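Local atomic coordinates of glycerate dehydrogenase related protein (Thermoplasma acidophilum, PDB entry 3GVX), a protein that probably reduces glyoxylate or hydroxypyruvate with a nicotinamide cofactor, as a member of the D-isomer specific 2-hydroxyacid dehydrogenase family. Residues Gly122-Ile127 with Gln173-Leu178; Arg210-Ser215 with Val235-Pro240. One frame throughout, in Å; residues are numbered along the deposited sequence.

Interaction 1: Gly122-Ile127 with Gln173-Leu178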
ATOM      1  N   GLY B 122      -3.707  -6.191 -10.786  1.00 24.42           N
ATOM      2  CA  GLY B 122      -3.591  -6.778 -12.108  1.00 24.44           C
ATOM      3  C   GLY B 122      -2.450  -6.250 -12.956  1.00 23.97           C
ATOM      4  O   GLY B 122      -2.129  -6.802 -14.000  1.00 25.12           O
ATOM      5  N   LYS B 123      -1.815  -5.186 -12.504  1.00 22.75           N
ATOM      6  CA  LYS B 123      -0.717  -4.639 -13.261  1.00 23.54           C
ATOM      7  C   LYS B 123       0.665  -5.230 -13.013  1.00 24.36           C
ATOM      8  O   LYS B 123       0.932  -5.837 -11.982  1.00 18.84           O
ATOM      9  CB  LYS B 123      -0.701  -3.131 -13.098  1.00 26.59           C
ATOM     10  CG  LYS B 123      -1.741  -2.503 -13.971  1.00 28.09           C
ATOM     11  CD  LYS B 123      -2.180  -1.200 -13.423  1.00 34.35           C
ATOM     12  CE  LYS B 123      -2.929  -0.422 -14.475  1.00 32.54           C
ATOM     13  NZ  LYS B 123      -4.046  -1.219 -14.997  1.00 34.59           N
ATOM     14  N   ALA B 124       1.538  -5.010 -13.988  1.00 24.99           N
ATOM     15  CA  ALA B 124       2.893  -5.514 -13.928  1.00 27.74           C
ATOM     16  C   ALA B 124       3.869  -4.498 -13.352  1.00 28.00           C
ATOM     17  O   ALA B 124       4.079  -3.415 -13.903  1.00 29.50           O
ATOM     18  CB  ALA B 124       3.335  -5.960 -15.322  1.00 26.71           C
ATOM     19  N   LEU B 125       4.453  -4.856 -12.217  1.00 29.21           N
ATOM     20  CA  LEU B 125       5.434  -4.009 -11.549  1.00 29.14           C
ATOM     21  C   LEU B 125       6.833  -4.561 -11.838  1.00 29.71           C
ATOM     22  O   LEU B 125       7.168  -5.680 -11.433  1.00 29.66           O
ATOM     23  CB  LEU B 125       5.185  -3.980 -10.039  1.00 31.22           C
ATOM     24  CG  LEU B 125       6.314  -3.398  -9.184  1.00 34.35           C
ATOM     25  CD1 LEU B 125       6.603  -1.946  -9.574  1.00 34.32           C
ATOM     26  CD2 LEU B 125       5.935  -3.530  -7.723  1.00 33.30           C
ATOM     27  N   GLY B 126       7.632  -3.778 -12.554  1.00 28.51           N
ATOM     28  CA  GLY B 126       8.986  -4.176 -12.882  1.00 30.42           C
ATOM     29  C   GLY B 126       9.953  -3.643 -11.841  1.00 31.40           C
ATOM     30  O   GLY B 126       9.958  -2.449 -11.538  1.00 30.82           O
ATOM     31  N   ILE B 127      10.761  -4.532 -11.269  1.00 31.61           N
ATOM     32  CA  ILE B 127      11.732  -4.121 -10.263  1.00 34.44           C
ATOM     33  C   ILE B 127      13.148  -4.262 -10.782  1.00 34.90           C
ATOM     34  O   ILE B 127      13.568  -5.317 -11.257  1.00 34.61           O
ATOM     35  CB  ILE B 127      11.625  -4.929  -8.954  1.00 34.48           C
ATOM     36  CG1 ILE B 127      10.222  -4.780  -8.368  1.00 34.47           C
ATOM     37  CG2 ILE B 127      12.665  -4.430  -7.955  1.00 34.16           C
ATOM     38  CD1 ILE B 127       9.918  -5.762  -7.273  1.00 33.75           C
ATOM     39  N   GLN B 173       7.893  -5.051 -20.232  1.00 37.85           N
ATOM     40  CA  GLN B 173       6.838  -5.834 -19.602  1.00 37.74           C
ATOM     41  C   GLN B 173       6.233  -5.123 -18.404  1.00 36.71           C
ATOM     42  O   GLN B 173       5.423  -5.699 -17.694  1.00 36.77           O
ATOM     43  CB  GLN B 173       7.388  -7.180 -19.123  1.00 37.77           C
ATOM     44  CG  GLN B 173       8.050  -8.024 -20.180  1.00 40.65           C
ATOM     45  CD  GLN B 173       8.599  -9.308 -19.600  1.00 42.93           C
ATOM     46  OE1 GLN B 173       7.842 -10.174 -19.167  1.00 41.68           O
ATOM     47  NE2 GLN B 173       9.923  -9.430 -19.569  1.00 43.40           N
ATOM     48  N   SER B 174       6.627  -3.877 -18.175  1.00 34.94           N
ATOM     49  CA  SER B 174       6.153  -3.151 -17.003  1.00 34.13           C
ATOM     50  C   SER B 174       5.233  -1.941 -17.191  1.00 34.60           C
ATOM     51  O   SER B 174       5.358  -1.175 -18.147  1.00 33.92           O
ATOM     52  CB  SER B 174       7.359  -2.720 -16.163  1.00 33.56           C
ATOM     53  OG  SER B 174       8.195  -3.820 -15.908  1.00 34.17           O
ATOM     54  N   ASP B 175       4.306  -1.785 -16.249  1.00 32.84           N
ATOM     55  CA  ASP B 175       3.399  -0.641 -16.230  1.00 30.98           C
ATOM     56  C   ASP B 175       3.988   0.330 -15.221  1.00 30.54           C
ATOM     57  O   ASP B 175       3.786   1.543 -15.290  1.00 29.63           O
ATOM     58  CB  ASP B 175       1.995  -1.076 -15.805  1.00 28.86           C
ATOM     59  CG  ASP B 175       1.381  -2.061 -16.766  1.00 27.76           C
ATOM     60  OD1 ASP B 175       1.313  -1.763 -17.967  1.00 30.66           O
ATOM     61  OD2 ASP B 175       0.960  -3.138 -16.331  1.00 28.07           O
ATOM     62  N   PHE B 176       4.723  -0.244 -14.280  1.00 28.89           N
ATOM     63  CA  PHE B 176       5.380   0.498 -13.229  1.00 28.93           C
ATOM     64  C   PHE B 176       6.770  -0.074 -13.097  1.00 30.88           C
ATOM     65  O   PHE B 176       6.965  -1.281 -13.183  1.00 31.23           O
ATOM     66  CB  PHE B 176       4.657   0.314 -11.899  1.00 28.88           C
ATOM     67  CG  PHE B 176       3.234   0.770 -11.910  1.00 27.71           C
ATOM     68  CD1 PHE B 176       2.900   2.064 -11.539  1.00 28.02           C
ATOM     69  CD2 PHE B 176       2.228  -0.084 -12.313  1.00 28.43           C
ATOM     70  CE1 PHE B 176       1.586   2.494 -11.575  1.00 28.02           C
ATOM     71  CE2 PHE B 176       0.907   0.342 -12.351  1.00 26.95           C
ATOM     72  CZ  PHE B 176       0.589   1.631 -11.982  1.00 27.77           C
ATOM     73  N   VAL B 177       7.740   0.796 -12.901  1.00 30.09           N
ATOM     74  CA  VAL B 177       9.097   0.349 -12.730  1.00 30.13           C
ATOM     75  C   VAL B 177       9.677   0.984 -11.502  1.00 30.75           C
ATOM     76  O   VAL B 177       9.635   2.203 -11.324  1.00 31.87           O
ATOM     77  CB  VAL B 177       9.992   0.709 -13.916  1.00 31.45           C
ATOM     78  CG1 VAL B 177      11.466   0.577 -13.492  1.00 33.98           C
ATOM     79  CG2 VAL B 177       9.667  -0.189 -15.108  1.00 31.15           C
ATOM     80  N   LEU B 178      10.208   0.137 -10.639  1.00 30.60           N
ATOM     81  CA  LEU B 178      10.826   0.623  -9.437  1.00 32.54           C
ATOM     82  C   LEU B 178      12.335   0.433  -9.524  1.00 33.05           C
ATOM     83  O   LEU B 178      12.824  -0.649  -9.841  1.00 32.29           O
ATOM     84  CB  LEU B 178      10.306  -0.113  -8.213  1.00 35.02           C
ATOM     85  CG  LEU B 178      11.031   0.482  -7.009  1.00 37.05           C
ATOM     86  CD1 LEU B 178      10.096   1.418  -6.235  1.00 39.59           C
ATOM     87  CD2 LEU B 178      11.583  -0.657  -6.160  1.00 38.98           C
TER
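Asp-175 sets its CG anti to the carbonyl carbon (chi1 -62°), which lets OD2 accept from Ala-124 N at 3.1 Å. That N-H points almost straight at the oxygen (169°) and meets it on the anti side. The other oxygen, OD1, is tied by a salt bridge to Arg-200, so both carboxylate oxygens are engaged. Ala-124 answers with its carbonyl: O is gripped twice, by Asp-175 N at 2.9 Å and, in a longer bond, by Phe-176 N at 3.3 Å. Beyond this runs a regular parallel ladder, Gly-126 N giving to Phe-176 O and Leu-178 N to Gly-126 O, each 2.7 Å. These are the adjacent central strands 124-128 and 176-179 of a Rossmann sheet, the former running into a glycine-rich stretch consistent with the GxGxxG dinucleotide-binding motif. On the face carrying Leu-125, Ile-127 and Leu-178, helix 132-143 packs down; there Leu-125 CD1 lies 3.8 Å from Phe-176 CB. Lys-123 runs its aliphatic part along the edge of the Phe-176 ring, CD 3.6 Å from CE2. On the other face, Ser-174 OG, bonded to Leu-170 O, lies 3.1 Å from Gly-126 CA and would collide with a side chain there.

Interaction 2: Arg210-Ser215 with Val235-Pro240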
ATOM      1  N   ARG B 210      19.468   5.599  -6.275  1.00 41.46           N
ATOM      2  CA  ARG B 210      20.336   6.757  -6.315  1.00 42.85           C
ATOM      3  C   ARG B 210      20.061   7.538  -7.578  1.00 42.16           C
ATOM      4  O   ARG B 210      19.773   6.960  -8.627  1.00 41.70           O
ATOM      5  CB  ARG B 210      21.795   6.305  -6.259  1.00 44.03           C
ATOM      6  CG  ARG B 210      22.216   5.743  -4.906  1.00 46.65           C
ATOM      7  CD  ARG B 210      22.495   6.887  -3.942  1.00 50.92           C
ATOM      8  NE  ARG B 210      21.745   6.779  -2.692  1.00 56.87           N
ATOM      9  CZ  ARG B 210      22.198   6.211  -1.577  1.00 58.96           C
ATOM     10  NH1 ARG B 210      23.415   5.691  -1.546  1.00 60.57           N
ATOM     11  NH2 ARG B 210      21.433   6.161  -0.492  1.00 59.24           N
ATOM     12  N   ALA B 211      20.132   8.855  -7.466  1.00 42.15           N
ATOM     13  CA  ALA B 211      19.888   9.719  -8.599  1.00 43.29           C
ATOM     14  C   ALA B 211      20.848   9.399  -9.750  1.00 44.78           C
ATOM     15  O   ALA B 211      20.444   9.387 -10.915  1.00 44.12           O
ATOM     16  CB  ALA B 211      20.015  11.185  -8.177  1.00 43.22           C
ATOM     17  N   ASP B 212      22.103   9.094  -9.434  1.00 45.46           N
ATOM     18  CA  ASP B 212      23.067   8.818 -10.490  1.00 46.00           C
ATOM     19  C   ASP B 212      22.903   7.541 -11.286  1.00 44.78           C
ATOM     20  O   ASP B 212      23.599   7.343 -12.277  1.00 43.61           O
ATOM     21  CB  ASP B 212      24.485   8.964  -9.940  1.00 48.28           C
ATOM     22  CG  ASP B 212      24.809  10.412  -9.616  1.00 50.35           C
ATOM     23  OD1 ASP B 212      24.620  11.261 -10.505  1.00 48.64           O
ATOM     24  OD2 ASP B 212      25.222  10.711  -8.479  1.00 52.23           O
ATOM     25  N   VAL B 213      21.977   6.679 -10.882  1.00 42.07           N
ATOM     26  CA  VAL B 213      21.737   5.474 -11.655  1.00 40.71           C
ATOM     27  C   VAL B 213      20.937   5.968 -12.856  1.00 41.73           C
ATOM     28  O   VAL B 213      20.736   5.256 -13.840  1.00 41.32           O
ATOM     29  CB  VAL B 213      20.927   4.414 -10.860  1.00 41.41           C
ATOM     30  CG1 VAL B 213      20.592   3.226 -11.763  1.00 39.53           C
ATOM     31  CG2 VAL B 213      21.730   3.955  -9.633  1.00 39.02           C
ATOM     32  N   VAL B 214      20.491   7.218 -12.766  1.00 41.90           N
ATOM     33  CA  VAL B 214      19.738   7.836 -13.845  1.00 42.34           C
ATOM     34  C   VAL B 214      20.427   9.054 -14.461  1.00 42.85           C
ATOM     35  O   VAL B 214      20.918   9.946 -13.765  1.00 42.82           O
ATOM     36  CB  VAL B 214      18.314   8.282 -13.396  1.00 43.07           C
ATOM     37  CG1 VAL B 214      17.632   9.077 -14.523  1.00 40.92           C
ATOM     38  CG2 VAL B 214      17.479   7.063 -13.004  1.00 44.48           C
ATOM     39  N   SER B 215      20.448   9.064 -15.788  1.00 42.34           N
ATOM     40  CA  SER B 215      21.005  10.161 -16.549  1.00 42.97           C
ATOM     41  C   SER B 215      20.047  11.313 -16.395  1.00 43.53           C
ATOM     42  O   SER B 215      18.918  11.288 -16.894  1.00 43.98           O
ATOM     43  CB  SER B 215      21.114   9.797 -18.028  1.00 44.46           C
ATOM     44  OG  SER B 215      21.181  10.961 -18.836  1.00 47.86           O
ATOM     45  N   VAL B 235      15.078  10.525  -4.500  1.00 36.14           N
ATOM     46  CA  VAL B 235      16.463  10.971  -4.618  1.00 38.52           C
ATOM     47  C   VAL B 235      16.689  11.838  -5.840  1.00 40.48           C
ATOM     48  O   VAL B 235      16.259  11.516  -6.949  1.00 42.14           O
ATOM     49  CB  VAL B 235      17.434   9.788  -4.700  1.00 37.14           C
ATOM     50  CG1 VAL B 235      17.283   8.900  -3.472  1.00 36.40           C
ATOM     51  CG2 VAL B 235      17.208   9.025  -5.998  1.00 36.31           C
ATOM     52  N   TRP B 236      17.372  12.949  -5.633  1.00 41.91           N
ATOM     53  CA  TRP B 236      17.641  13.860  -6.722  1.00 43.64           C
ATOM     54  C   TRP B 236      19.142  14.009  -6.931  1.00 43.51           C
ATOM     55  O   TRP B 236      19.919  13.684  -6.042  1.00 44.52           O
ATOM     56  CB  TRP B 236      16.985  15.202  -6.415  1.00 43.80           C
ATOM     57  CG  TRP B 236      16.861  16.029  -7.608  1.00 45.72           C
ATOM     58  CD1 TRP B 236      17.684  17.044  -7.973  1.00 47.17           C
ATOM     59  CD2 TRP B 236      15.877  15.912  -8.643  1.00 45.80           C
ATOM     60  NE1 TRP B 236      17.285  17.569  -9.167  1.00 48.49           N
ATOM     61  CE2 TRP B 236      16.179  16.895  -9.606  1.00 47.12           C
ATOM     62  CE3 TRP B 236      14.779  15.073  -8.855  1.00 44.16           C
ATOM     63  CZ2 TRP B 236      15.423  17.073 -10.759  1.00 46.04           C
ATOM     64  CZ3 TRP B 236      14.030  15.248 -10.002  1.00 45.40           C
ATOM     65  CH2 TRP B 236      14.360  16.242 -10.945  1.00 46.44           C
ATOM     66  N   TRP B 237      19.565  14.494  -8.090  1.00 44.05           N
ATOM     67  CA  TRP B 237      20.991  14.648  -8.290  1.00 44.43           C
ATOM     68  C   TRP B 237      21.517  15.791  -7.437  1.00 45.68           C
ATOM     69  O   TRP B 237      20.813  16.774  -7.152  1.00 44.56           O
ATOM     70  CB  TRP B 237      21.326  14.872  -9.767  1.00 43.05           C
ATOM     71  CG  TRP B 237      20.799  13.804 -10.657  1.00 41.58           C
ATOM     72  CD1 TRP B 237      21.471  12.718 -11.133  1.00 40.32           C
ATOM     73  CD2 TRP B 237      19.469  13.709 -11.167  1.00 40.60           C
ATOM     74  NE1 TRP B 237      20.642  11.955 -11.915  1.00 38.36           N
ATOM     75  CE2 TRP B 237      19.409  12.543 -11.959  1.00 39.61           C
ATOM     76  CE3 TRP B 237      18.326  14.508 -11.047  1.00 39.60           C
ATOM     77  CZ2 TRP B 237      18.243  12.137 -12.608  1.00 40.63           C
ATOM     78  CZ3 TRP B 237      17.169  14.109 -11.692  1.00 41.71           C
ATOM     79  CH2 TRP B 237      17.137  12.933 -12.471  1.00 40.75           C
ATOM     80  N   ASN B 238      22.767  15.609  -7.028  1.00 47.51           N
ATOM     81  CA  ASN B 238      23.521  16.524  -6.191  1.00 50.38           C
ATOM     82  C   ASN B 238      23.038  16.492  -4.758  1.00 51.64           C
ATOM     83  O   ASN B 238      23.710  15.911  -3.917  1.00 53.31           O
ATOM     84  CB  ASN B 238      23.513  17.936  -6.770  1.00 51.87           C
ATOM     85  CG  ASN B 238      24.035  17.964  -8.198  1.00 53.30           C
ATOM     86  OD1 ASN B 238      24.926  17.182  -8.560  1.00 52.14           O
ATOM     87  ND2 ASN B 238      23.492  18.861  -9.014  1.00 54.13           N
ATOM     88  N   GLU B 239      21.878  17.062  -4.458  1.00 52.04           N
ATOM     89  CA  GLU B 239      21.395  17.039  -3.070  1.00 52.38           C
ATOM     90  C   GLU B 239      22.486  17.503  -2.097  1.00 52.28           C
ATOM     91  O   GLU B 239      23.543  16.902  -2.003  1.00 51.09           O
ATOM     92  CB  GLU B 239      21.025  15.616  -2.645  1.00 52.90           C
ATOM     93  CG  GLU B 239      19.780  15.006  -3.243  1.00 54.45           C
ATOM     94  CD  GLU B 239      19.554  13.601  -2.689  1.00 55.39           C
ATOM     95  OE1 GLU B 239      19.690  13.427  -1.462  1.00 56.53           O
ATOM     96  OE2 GLU B 239      19.251  12.672  -3.464  1.00 54.25           O
ATOM     97  N   PRO B 240      22.228  18.584  -1.373  1.00 52.99           N
ATOM     98  CA  PRO B 240      20.996  19.367  -1.405  1.00 53.93           C
ATOM     99  C   PRO B 240      20.857  20.464  -2.473  1.00 55.00           C
ATOM    100  O   PRO B 240      19.796  21.069  -2.583  1.00 55.61           O
ATOM    101  CB  PRO B 240      20.868  19.873   0.042  1.00 53.55           C
ATOM    102  CG  PRO B 240      22.240  19.833   0.568  1.00 53.94           C
ATOM    103  CD  PRO B 240      22.776  18.559  -0.007  1.00 52.90           C
TER
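Ala-211 CB sits over one face of the Trp-237 indole, 3.7 Å from the centroid of the five-membered ring and only 11° off its normal, a true CH-pi contact. The edges of the same indole are taken by polar atoms: NE1 donates to Val-214 O at 2.7 Å, the acceptor close to the ring plane but the donor tilted from the carbonyl plane, and Asp-212 OD1 lies beside CD1. At the far end the six-membered ring is turned edge-on to Trp-236, with CZ3 of Trp-237 3.4 Å above the Trp-236 plane and toward its rim. Trp-237 reaches this slot because CG is anti to its own carbonyl carbon (chi1 -55°), which turns the indole toward the 3-10 segment 211-213. Val-214 CG1 closes against CZ2 at 3.7 Å. Putting a leucine in place of Trp-237 would probably leave the Val-214 carbonyl without its indole donor and open a gap beside Ala-211 CB.

Nearer the sheet the fit is snug: Ala-211 CB comes 3.2 Å from Trp-236 C, while Val-235 CG2 pushes to 3.3 Å from Ala-211 N. Within its own loop Glu-239 OE2 accepts from Trp-236 N at 2.9 Å, and OE1 makes a weak bond to His-255, which also meets Arg-210 NH2 weakly. Pro-240, after a cis peptide, packs with Glu-239 on Phe-112 of the second subunit. Ser-215 OG caps helix 216-225 through Asp-218 N. The contact joins two loops that follow the neighbouring parallel strands 204-207 and 230-233, and the grouping of Arg-210, Glu-239 and His-255 is consistent with the active-site cleft of D-2-hydroxyacid dehydrogenases.

In the fold
Both contacts belong to the domain built on the seven-stranded parallel sheet, the probable NAD-binding domain, and lie in series along the chain, with centres about 22 Å apart and nearest atoms about 9 Å. They share no element: interaction 1 pairs two strands in the middle of the sheet, whereas interaction 2 joins loops that leave strands 204-207 and 230-233, the next two beyond 176-179. Both are largely buried, yet interaction 2 has exposed Arg-210 at its rim and a loop that reaches the second subunit; no other chain touches interaction 1. Their chemistry follows: repeating main-chain bonds join the strands, while between the loops, lacking a ladder, an indole supplies a hydrogen bond and much of the packing.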